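Local coordinates for protein putative sarcosine dimethylglycine methyltransferase (Galdieria sulphuraria, PDB 2O57) that probably transfers methyl groups from S-adenosylmethionine to sarcosine and dimethylglycine through a Rossmann-type methyltransferase fold, at residues N149-I154 against A174-P179; V169-A174 against K222-V227; K178-M183 against R292-I297; L226-T231 against G287-R292. One frame throughout, in Å; residues are numbered along the deposited sequence. Where two conformers were deposited one is given.

Contact 1 (N149-I154 against A174-P179); sequences NSYDFI and ARVLKP
Lys178 and Asn149 bring the broadest buried surfaces to this contact, and Val176 supplies its polar centre. Setting CG opposite its own carbonyl carbon (chi1 -64°) starts the Lys178 chain across the backbone of the other segment, with CG 3.4 Å from Asn149 O. The chain then runs side by side with Asp152, and NZ meets Asp152 OD1 at 2.8 Å in a salt bridge on the syn side, 30° out of the carboxylate plane. Asp152 OD2 is taken by Lys85 N, so both oxygens are held. Replacing Lys178 by an alanine would probably leave Asp152 OD1 without its charged mate and remove the methylenes lying over Asn149 O.

Asn149 and Val176 show how the last carbonyls of a helix can be used by a neighbouring loop. Asn149 N donates to Arg175 O at 2.9 Å, while Val176 O receives two donors: Tyr151 N at 2.9 Å, nearly in line with the carbonyl, and Ser150 N at 2.8 Å, well above its plane. Asn149 OD1 faces Leu177 O, another acceptor, 3.2 Å away; Lys293 NZ donates to both and reconciles them. Next to these bonds, Val176 CG2 lies 3.9 Å from Ile154 CD1, their side chains crossing at about a right angle.

A parallel bridge between Tyr151 and Leu177 places the start of strand 151-157 beside the end of helix 166-176, the connecting helix of a beta-alpha-beta crossover. Strand 85-89 touches Tyr151 and Val176, and Leu226 of strand 226-233 touches Leu177.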
# COMPACT_ATOMS: atom_id res chain seq x y z
N ASN A 149 -20.92 -4.33 18.31
CA ASN A 149 -21.53 -4.15 17.01
C ASN A 149 -22.09 -2.76 16.77
O ASN A 149 -23.21 -2.64 16.31
CB ASN A 149 -22.64 -5.19 16.79
CG ASN A 149 -22.14 -6.59 16.94
OD1 ASN A 149 -21.15 -6.96 16.32
ND2 ASN A 149 -22.81 -7.38 17.79
N SER A 150 -21.31 -1.72 17.13
CA SER A 150 -21.72 -0.32 17.01
C SER A 150 -21.29 0.37 15.71
O SER A 150 -21.99 1.26 15.23
CB SER A 150 -21.16 0.50 18.19
OG SER A 150 -21.95 0.32 19.36
N TYR A 151 -20.13 -0.01 15.15
CA TYR A 151 -19.53 0.76 14.08
C TYR A 151 -19.50 0.14 12.70
O TYR A 151 -19.14 -1.01 12.53
CB TYR A 151 -18.12 1.24 14.50
CG TYR A 151 -18.20 2.15 15.72
CD1 TYR A 151 -18.62 3.47 15.58
CD2 TYR A 151 -17.91 1.68 16.99
CE1 TYR A 151 -18.74 4.31 16.67
CE2 TYR A 151 -18.02 2.49 18.11
CZ TYR A 151 -18.45 3.81 17.94
OH TYR A 151 -18.56 4.65 19.03
N ASP A 152 -19.82 0.94 11.70
CA ASP A 152 -19.59 0.54 10.33
C ASP A 152 -18.10 0.45 10.01
O ASP A 152 -17.71 -0.35 9.20
CB ASP A 152 -20.29 1.50 9.40
CG ASP A 152 -21.78 1.51 9.64
OD1 ASP A 152 -22.37 0.44 9.39
OD2 ASP A 152 -22.33 2.53 10.12
N PHE A 153 -17.29 1.29 10.66
CA PHE A 153 -15.85 1.36 10.38
C PHE A 153 -15.07 1.97 11.54
O PHE A 153 -15.63 2.66 12.41
CB PHE A 153 -15.56 2.12 9.05
CG PHE A 153 -15.86 3.59 9.11
CD1 PHE A 153 -14.87 4.51 9.47
CD2 PHE A 153 -17.14 4.07 8.77
CE1 PHE A 153 -15.17 5.90 9.51
CE2 PHE A 153 -17.44 5.44 8.80
CZ PHE A 153 -16.44 6.36 9.18
N ILE A 154 -13.79 1.62 11.58
CA ILE A 154 -12.79 2.16 12.50
C ILE A 154 -11.63 2.74 11.67
O ILE A 154 -11.15 2.14 10.68
CB ILE A 154 -12.23 1.10 13.48
CG1 ILE A 154 -13.33 0.60 14.39
CG2 ILE A 154 -11.02 1.68 14.32
CD1 ILE A 154 -12.94 -0.66 15.29
N ALA A 174 -12.64 -5.67 17.09
CA ALA A 174 -13.56 -6.63 16.55
C ALA A 174 -14.92 -6.59 17.26
O ALA A 174 -15.95 -6.60 16.60
CB ALA A 174 -12.97 -8.04 16.52
N ARG A 175 -14.90 -6.47 18.59
CA ARG A 175 -16.13 -6.38 19.38
C ARG A 175 -17.04 -5.22 18.93
O ARG A 175 -18.25 -5.39 18.77
CB ARG A 175 -15.81 -6.22 20.88
CG ARG A 175 -17.07 -6.17 21.74
CD ARG A 175 -16.75 -6.00 23.23
NE ARG A 175 -16.14 -4.70 23.54
CZ ARG A 175 -16.81 -3.56 23.66
NH1 ARG A 175 -18.14 -3.53 23.45
NH2 ARG A 175 -16.16 -2.45 23.99
N VAL A 176 -16.45 -4.04 18.76
CA VAL A 176 -17.27 -2.88 18.48
C VAL A 176 -17.65 -2.69 17.00
O VAL A 176 -18.51 -1.90 16.68
CB VAL A 176 -16.69 -1.58 19.09
CG1 VAL A 176 -16.52 -1.76 20.62
CG2 VAL A 176 -15.36 -1.13 18.37
N LEU A 177 -16.99 -3.43 16.12
CA LEU A 177 -17.35 -3.38 14.71
C LEU A 177 -18.60 -4.18 14.49
O LEU A 177 -18.79 -5.25 15.09
CB LEU A 177 -16.24 -3.92 13.81
CG LEU A 177 -15.12 -2.98 13.37
CD1 LEU A 177 -14.03 -3.80 12.67
CD2 LEU A 177 -15.69 -1.88 12.46
N LYS A 178 -19.46 -3.66 13.62
CA LYS A 178 -20.57 -4.47 13.12
C LYS A 178 -20.03 -5.60 12.26
O LYS A 178 -18.92 -5.51 11.73
CB LYS A 178 -21.53 -3.64 12.29
CG LYS A 178 -22.26 -2.51 13.05
CD LYS A 178 -23.40 -1.99 12.19
CE LYS A 178 -23.51 -0.48 12.26
NZ LYS A 178 -24.49 -0.02 11.20
N PRO A 179 -20.81 -6.68 12.09
CA PRO A 179 -20.43 -7.69 11.10
C PRO A 179 -20.16 -7.01 9.75
O PRO A 179 -20.91 -6.13 9.32
CB PRO A 179 -21.67 -8.58 11.02
CG PRO A 179 -22.29 -8.45 12.43
CD PRO A 179 -22.09 -7.00 12.77
O HOH W 1 -19.34 -7.94 18.95

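Contact 2 (V169-A174 against K222-V227); sequences VFQECA and KECGLV
Ala174 and Cys224 form the tight part of this contact, where a helix flank meets the end of another helix. The Ala174 methyl presses to 3.2 Å from Cys224 O and also lies against Cys224 CB, an approach consistent with the small side chain there. Leu226 closes over the same methyl, its CG 3.9 Å from Ala174 CB and both its branches close by. Because Leu226 CG stands opposite the carbonyl carbon (chi1 -52°), the isobutyl group extends to the helix, and CD1 comes to the edge of the Phe170 ring, 4.2 Å from CD1 of that residue. With an alanine in place of Leu226, the cover over the Ala174 methyl is lost and a gap is likely to open beside the Phe170 ring edge.

Cys224 SG also packs closely, 3.6 Å from Gln171 CG; the contact thins beyond that methylene, where Gln171 is partly exposed.

Cys224 and Gly225 also belong to a Schellman motif ending helix 214-223: Gly225, with positive phi, donates to Lys222 O at 3.0 Å, and Leu226 N returns to Ala221 O. Phe170 also makes edge-to-face stacks with Tyr217 and Phe160.

No hydrogen bond links the segments. The contact rests on methyl, sulfur and ring-edge packing, while the turn's own N-H groups, at Gly225 and Leu226, bond back to the helix; what joins helix 166-176 to the start of strand 226-233 is complementarity of shape.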
# COMPACT_ATOMS: atom_id res chain seq x y z
N VAL A 169 -6.41 -4.70 22.19
CA VAL A 169 -6.77 -3.68 21.17
C VAL A 169 -7.57 -4.31 20.03
O VAL A 169 -8.68 -3.89 19.73
CB VAL A 169 -5.51 -2.97 20.59
CG1 VAL A 169 -5.90 -1.93 19.50
CG2 VAL A 169 -4.71 -2.29 21.72
N PHE A 170 -7.01 -5.34 19.43
CA PHE A 170 -7.71 -6.00 18.33
C PHE A 170 -9.00 -6.70 18.78
O PHE A 170 -9.96 -6.71 18.04
CB PHE A 170 -6.76 -6.96 17.57
CG PHE A 170 -5.87 -6.25 16.57
CD1 PHE A 170 -6.36 -5.91 15.29
CD2 PHE A 170 -4.56 -5.95 16.90
CE1 PHE A 170 -5.55 -5.22 14.38
CE2 PHE A 170 -3.72 -5.30 15.99
CZ PHE A 170 -4.22 -4.92 14.72
N GLN A 171 -9.05 -7.23 20.01
CA GLN A 171 -10.29 -7.84 20.51
C GLN A 171 -11.41 -6.77 20.62
O GLN A 171 -12.58 -7.04 20.31
CB GLN A 171 -10.07 -8.52 21.88
CG GLN A 171 -9.32 -9.86 21.77
CD GLN A 171 -8.94 -10.43 23.11
OE1 GLN A 171 -8.75 -9.70 24.07
NE2 GLN A 171 -8.83 -11.75 23.18
N GLU A 172 -11.05 -5.60 21.16
CA GLU A 172 -12.00 -4.49 21.28
C GLU A 172 -12.43 -3.97 19.92
O GLU A 172 -13.60 -3.68 19.73
CB GLU A 172 -11.41 -3.34 22.12
CG GLU A 172 -11.37 -3.63 23.63
CD GLU A 172 -12.78 -3.73 24.16
OE1 GLU A 172 -13.40 -2.69 24.43
OE2 GLU A 172 -13.28 -4.86 24.29
N CYS A 173 -11.48 -3.85 18.98
CA CYS A 173 -11.83 -3.42 17.61
C CYS A 173 -12.88 -4.36 17.00
O CYS A 173 -13.90 -3.89 16.46
CB CYS A 173 -10.60 -3.30 16.71
SG CYS A 173 -9.51 -1.88 17.14
N ALA A 174 -12.64 -5.67 17.09
CA ALA A 174 -13.56 -6.63 16.55
C ALA A 174 -14.92 -6.59 17.26
O ALA A 174 -15.95 -6.60 16.60
CB ALA A 174 -12.97 -8.04 16.52
N LYS A 222 -6.66 -11.79 12.90
CA LYS A 222 -7.30 -13.03 12.45
C LYS A 222 -7.88 -13.81 13.61
O LYS A 222 -8.98 -14.31 13.52
CB LYS A 222 -6.34 -13.92 11.67
CG LYS A 222 -6.91 -15.28 11.22
CD LYS A 222 -5.83 -16.05 10.48
CE LYS A 222 -6.22 -17.55 10.26
NZ LYS A 222 -5.29 -18.14 9.26
N GLU A 223 -7.11 -13.90 14.69
CA GLU A 223 -7.57 -14.49 15.95
C GLU A 223 -8.94 -13.90 16.41
O GLU A 223 -9.76 -14.60 17.01
CB GLU A 223 -6.50 -14.18 17.00
CG GLU A 223 -6.19 -15.28 17.83
CD GLU A 223 -5.31 -14.87 18.97
OE1 GLU A 223 -4.10 -14.66 18.72
OE2 GLU A 223 -5.86 -14.78 20.10
N CYS A 224 -9.13 -12.61 16.13
CA CYS A 224 -10.31 -11.86 16.56
C CYS A 224 -11.45 -11.83 15.54
O CYS A 224 -12.42 -11.08 15.71
CB CYS A 224 -9.90 -10.43 16.94
SG CYS A 224 -8.70 -10.42 18.29
N GLY A 225 -11.33 -12.63 14.48
CA GLY A 225 -12.33 -12.65 13.40
C GLY A 225 -12.23 -11.48 12.42
O GLY A 225 -13.22 -11.15 11.75
N LEU A 226 -11.05 -10.87 12.32
CA LEU A 226 -10.81 -9.82 11.33
C LEU A 226 -9.87 -10.29 10.25
O LEU A 226 -8.67 -10.53 10.51
CB LEU A 226 -10.25 -8.53 11.94
CG LEU A 226 -10.97 -7.91 13.13
CD1 LEU A 226 -10.16 -6.75 13.74
CD2 LEU A 226 -12.31 -7.43 12.66
N VAL A 227 -10.40 -10.41 9.04
CA VAL A 227 -9.59 -10.80 7.88
C VAL A 227 -8.83 -9.58 7.33
O VAL A 227 -9.36 -8.45 7.34
CB VAL A 227 -10.45 -11.49 6.80
CG1 VAL A 227 -11.41 -10.51 6.15
CG2 VAL A 227 -9.58 -12.17 5.74

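Contact 3 (K178-M183 against R292-I297); sequences KPRGVM and RKSDKI
The guanidinium groups of Arg180 and Arg292 lie flat on one another, their centres 4.6 Å apart and their planes within 8°. Over a face of Arg180, toward its rim, sits Arg292 CD. Arg292 is sandwiched: Arg180 NH2 covers one face and Val182 CG2 the opposite one, 3.3 Å from Arg292 NH1. Near the edge of Arg180 comes Ile297 CD1, a doubtful neighbour because the terminal residue has two conformers.

The like charges are probably offset in part by the acceptors around Arg292. Arg292 NH1 donates to Arg180 O at 2.7 Å, in the carbonyl plane, which fixes the rotation of the group; the bend in the Arg292 chain at chi3 (-66°) brings the nitrogen there. Arg292 NH2 has a weak bond to Thr77 O and a long, weak ion pair with Glu52 of the second subunit.

The backbone holds the frame. A type II turn from Lys178 to Gly181 puts Arg180 at positive phi, and a side chain at Gly181 would run into Lys178 O. Arg180 N donates to Lys293 O at 2.8 Å, and Lys293 N donates to Gly181 O at 2.9 Å. Lys293 is extended, its CD 3.6 Å from Lys178 O, and carries its ammonium to the carbonyl oxygens of Leu177 and Ala174, at the end of helix 166-176.

Val182 and Arg292 form an antiparallel, non-hydrogen-bonded pair where strand 181-190 meets strand 284-293. Strand 151-157 bonds to Val182 on the other flank, and Met183 packs on Phe170 and Cys173 of helix 166-176.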
# COMPACT_ATOMS: atom_id res chain seq x y z
N LYS A 178 -19.46 -3.66 13.62
CA LYS A 178 -20.57 -4.47 13.12
C LYS A 178 -20.03 -5.60 12.26
O LYS A 178 -18.92 -5.51 11.73
CB LYS A 178 -21.53 -3.64 12.29
CG LYS A 178 -22.26 -2.51 13.05
CD LYS A 178 -23.40 -1.99 12.19
CE LYS A 178 -23.51 -0.48 12.26
NZ LYS A 178 -24.49 -0.02 11.20
N PRO A 179 -20.81 -6.68 12.09
CA PRO A 179 -20.43 -7.69 11.10
C PRO A 179 -20.16 -7.01 9.75
O PRO A 179 -20.91 -6.13 9.32
CB PRO A 179 -21.67 -8.58 11.02
CG PRO A 179 -22.29 -8.45 12.43
CD PRO A 179 -22.09 -7.00 12.77
N ARG A 180 -19.06 -7.40 9.11
CA ARG A 180 -18.64 -6.85 7.81
C ARG A 180 -18.20 -5.39 7.88
O ARG A 180 -17.91 -4.80 6.86
CB ARG A 180 -19.66 -7.10 6.70
CG ARG A 180 -20.04 -8.59 6.52
CD ARG A 180 -20.74 -8.86 5.16
NE ARG A 180 -19.87 -8.51 4.01
CZ ARG A 180 -18.80 -9.22 3.60
NH1 ARG A 180 -18.39 -10.32 4.24
NH2 ARG A 180 -18.11 -8.80 2.55
N GLY A 181 -18.14 -4.83 9.09
CA GLY A 181 -17.46 -3.55 9.31
C GLY A 181 -15.99 -3.59 8.92
O GLY A 181 -15.37 -4.65 8.92
N VAL A 182 -15.43 -2.43 8.59
CA VAL A 182 -14.09 -2.39 8.03
C VAL A 182 -13.20 -1.51 8.92
O VAL A 182 -13.65 -0.44 9.36
CB VAL A 182 -14.09 -1.91 6.54
CG1 VAL A 182 -12.65 -1.71 5.98
CG2 VAL A 182 -14.79 -2.95 5.64
N MSE A 183 -11.97 -1.94 9.17
CA MSE A 183 -11.05 -1.09 9.92
C MSE A 183 -9.86 -0.71 9.06
O MSE A 183 -9.20 -1.58 8.49
CB MSE A 183 -10.55 -1.81 11.17
CG MSE A 183 -9.44 -1.01 11.88
SE MSE A 183 -9.16 -1.45 13.75
CE MSE A 183 -8.33 -3.11 13.57
N ARG A 292 -11.53 -6.60 7.50
CA ARG A 292 -12.98 -6.67 7.60
C ARG A 292 -13.38 -7.69 8.66
O ARG A 292 -12.75 -8.74 8.80
CB ARG A 292 -13.62 -7.00 6.25
CG ARG A 292 -15.15 -6.94 6.27
CD ARG A 292 -15.82 -7.36 4.96
NE ARG A 292 -15.57 -6.49 3.80
CZ ARG A 292 -16.22 -5.36 3.50
NH1 ARG A 292 -17.19 -4.84 4.29
NH2 ARG A 292 -15.89 -4.73 2.39
N LYS A 293 -14.42 -7.38 9.43
CA LYS A 293 -14.99 -8.33 10.38
C LYS A 293 -15.83 -9.42 9.65
O LYS A 293 -17.06 -9.27 9.46
CB LYS A 293 -15.83 -7.62 11.44
CG LYS A 293 -16.34 -8.56 12.53
CD LYS A 293 -16.98 -7.76 13.71
CE LYS A 293 -17.74 -8.68 14.66
NZ LYS A 293 -18.34 -7.87 15.80
N SER A 294 -15.15 -10.46 9.21
CA SER A 294 -15.74 -11.60 8.48
C SER A 294 -14.70 -12.70 8.47
O SER A 294 -13.49 -12.43 8.61
CB SER A 294 -16.12 -11.25 7.03
OG SER A 294 -14.98 -10.80 6.31
N ASP A 295 -15.17 -13.91 8.26
CA ASP A 295 -14.34 -15.10 8.22
C ASP A 295 -13.42 -15.09 7.01
O ASP A 295 -12.28 -15.54 7.10
CB ASP A 295 -15.26 -16.34 8.21
CG ASP A 295 -14.50 -17.66 8.36
OD1 ASP A 295 -13.45 -17.68 9.05
OD2 ASP A 295 -14.99 -18.68 7.80
N LYS A 296 -13.90 -14.54 5.89
CA LYS A 296 -13.17 -14.61 4.61
C LYS A 296 -13.17 -13.34 3.77
O LYS A 296 -14.10 -12.53 3.89
CB LYS A 296 -13.70 -15.77 3.74
CG LYS A 296 -13.50 -17.18 4.28
CD LYS A 296 -12.04 -17.65 4.21
CE LYS A 296 -11.94 -19.15 4.55
NZ LYS A 296 -10.85 -19.85 3.78
N ILE A 297 -12.04 -13.22 3.03
CA ILE A 297 -11.75 -12.43 1.79
C ILE A 297 -10.35 -11.77 1.81
O ILE A 297 -9.57 -11.89 0.86
CB ILE A 297 -12.84 -11.43 1.28
CG1 ILE A 297 -14.14 -12.16 0.95
CG2 ILE A 297 -12.35 -10.75 -0.03
CD1 ILE A 297 -15.35 -11.26 0.90
OXT ILE A 297 -9.97 -11.09 2.75

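Contact 4 (L226-T231 against G287-R292); sequences LVTLRT and GGMLFR
Leu229 and Arg230 both face Leu290, a classic beta bulge that shifts the pairing of the two strands by one residue. Leu229 N donates to Leu290 O at 2.8 Å, and Leu290 N returns the bond to Arg230 O at 3.1 Å.

Arg230 turns CG between its backbone N and carbonyl carbon (chi1 60°), which lays its stem alongside Leu290, CG 4.0 Å from Leu290 CB. A further bend at chi3 (85°) swings the guanidinium so that Leu290 CD2 sits over one face, 3.9 Å from Arg230 NH1. Glu73 of the same chain bridges NH1, and Asp236 of the second subunit bridges NH2. Leu229 instead crosses Arg292, its CD2 4.1 Å from Arg292 CB.

On the other face of the sheet, Phe291 and Thr228 point the same way, and Thr228 OG1 comes 3.3 Å from Phe291 CE1. Val227 O lies at the edge of that ring. Further along, Thr231 directs CG2 to the selenomethionine Met289, whose chain bends at chi3 to put Met289 CE 3.8 Å from Thr231 CG2.

Strand 284-293 runs between strands 181-190 and 226-233. Helix 214-223 covers the face of Phe291 and Met289, while Leu290 touches Ala184 of strand 181-190. Thr231 pairs antiparallel with a strand of the second subunit, continuing the sheet across the dimer interface.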
# COMPACT_ATOMS: atom_id res chain seq x y z
N LEU A 226 -11.05 -10.87 12.32
CA LEU A 226 -10.81 -9.82 11.33
C LEU A 226 -9.87 -10.29 10.25
O LEU A 226 -8.67 -10.53 10.51
CB LEU A 226 -10.25 -8.53 11.94
CG LEU A 226 -10.97 -7.91 13.13
CD1 LEU A 226 -10.16 -6.75 13.74
CD2 LEU A 226 -12.31 -7.43 12.66
N VAL A 227 -10.40 -10.41 9.04
CA VAL A 227 -9.59 -10.80 7.88
C VAL A 227 -8.83 -9.58 7.33
O VAL A 227 -9.36 -8.45 7.34
CB VAL A 227 -10.45 -11.49 6.80
CG1 VAL A 227 -11.41 -10.51 6.15
CG2 VAL A 227 -9.58 -12.17 5.74
N THR A 228 -7.59 -9.80 6.89
CA THR A 228 -6.76 -8.75 6.36
C THR A 228 -7.06 -8.66 4.86
O THR A 228 -6.87 -9.64 4.10
CB THR A 228 -5.27 -9.01 6.60
OG1 THR A 228 -5.01 -9.00 8.01
CG2 THR A 228 -4.45 -7.91 5.94
N LEU A 229 -7.60 -7.53 4.46
CA LEU A 229 -7.97 -7.26 3.06
C LEU A 229 -6.78 -6.84 2.22
O LEU A 229 -6.64 -7.28 1.08
CB LEU A 229 -8.98 -6.13 2.98
CG LEU A 229 -10.36 -6.32 3.64
CD1 LEU A 229 -11.28 -5.10 3.36
CD2 LEU A 229 -11.05 -7.60 3.15
N ARG A 230 -5.92 -6.00 2.80
CA ARG A 230 -4.73 -5.48 2.12
C ARG A 230 -3.75 -4.87 3.13
O ARG A 230 -4.17 -4.41 4.21
CB ARG A 230 -5.14 -4.45 1.07
CG ARG A 230 -5.89 -3.21 1.61
CD ARG A 230 -6.48 -2.35 0.50
NE ARG A 230 -7.80 -2.86 0.09
CZ ARG A 230 -8.85 -2.11 -0.24
NH1 ARG A 230 -8.78 -0.77 -0.25
NH2 ARG A 230 -9.99 -2.69 -0.57
N THR A 231 -2.47 -4.84 2.76
CA THR A 231 -1.42 -4.22 3.56
C THR A 231 -0.44 -3.41 2.70
O THR A 231 -0.33 -3.61 1.46
CB THR A 231 -0.65 -5.25 4.42
OG1 THR A 231 0.09 -6.15 3.60
CG2 THR A 231 -1.59 -6.07 5.30
N GLY A 287 3.52 1.17 8.36
CA GLY A 287 2.59 0.14 7.89
C GLY A 287 1.20 0.68 7.73
O GLY A 287 0.81 1.61 8.41
N GLY A 288 0.44 0.09 6.81
CA GLY A 288 -0.97 0.46 6.64
C GLY A 288 -1.73 -0.85 6.42
O GLY A 288 -1.20 -1.75 5.76
N MSE A 289 -2.95 -0.96 6.95
CA MSE A 289 -3.74 -2.18 6.77
C MSE A 289 -5.23 -1.92 6.76
O MSE A 289 -5.71 -1.01 7.41
CB MSE A 289 -3.47 -3.19 7.88
CG MSE A 289 -2.01 -3.27 8.30
SE MSE A 289 -1.63 -4.37 9.84
CE MSE A 289 -1.95 -6.17 9.08
N LEU A 290 -5.97 -2.75 6.03
CA LEU A 290 -7.42 -2.75 6.13
C LEU A 290 -7.89 -4.15 6.46
O LEU A 290 -7.36 -5.16 5.93
CB LEU A 290 -8.08 -2.27 4.85
CG LEU A 290 -8.22 -0.76 4.67
CD1 LEU A 290 -6.84 -0.17 4.15
CD2 LEU A 290 -9.29 -0.62 3.66
N PHE A 291 -8.86 -4.21 7.35
CA PHE A 291 -9.42 -5.47 7.81
C PHE A 291 -10.91 -5.43 7.62
O PHE A 291 -11.50 -4.35 7.58
CB PHE A 291 -9.19 -5.66 9.31
CG PHE A 291 -7.75 -5.54 9.75
CD1 PHE A 291 -6.90 -6.65 9.70
CD2 PHE A 291 -7.26 -4.34 10.25
CE1 PHE A 291 -5.57 -6.55 10.14
CE2 PHE A 291 -5.94 -4.24 10.70
CZ PHE A 291 -5.10 -5.34 10.64
N ARG A 292 -11.53 -6.60 7.50
CA ARG A 292 -12.98 -6.67 7.60
C ARG A 292 -13.38 -7.69 8.66
O ARG A 292 -12.75 -8.74 8.80
CB ARG A 292 -13.62 -7.00 6.25
CG ARG A 292 -15.15 -6.94 6.27
CD ARG A 292 -15.82 -7.36 4.96
NE ARG A 292 -15.57 -6.49 3.80
CZ ARG A 292 -16.22 -5.36 3.50
NH1 ARG A 292 -17.19 -4.84 4.29
NH2 ARG A 292 -15.89 -4.73 2.39

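Overall arrangement
All four contacts gather on one side of the chain's centre, their own centres about 9 to 15 Å apart, and all reach one seven-stranded sheet of order 3-2-1-4-5-7-6, the class I methyltransferase arrangement. Contact 1 closes the crossover through helix 166-176, which contact 2 then joins to strand 226-233. The two share Ala174 and their segments alternate along the chain. Contact 3 starts at Lys178 and Pro179, where contact 1 ends, and ties strand 181-190 to the C-terminal strand. Contact 4 is nested within its loop, sharing Arg292. Together they join the parallel strands, through the reversed strand 284-293, to the edge strand 226-233, and contacts 3 and 4 touch the second subunit.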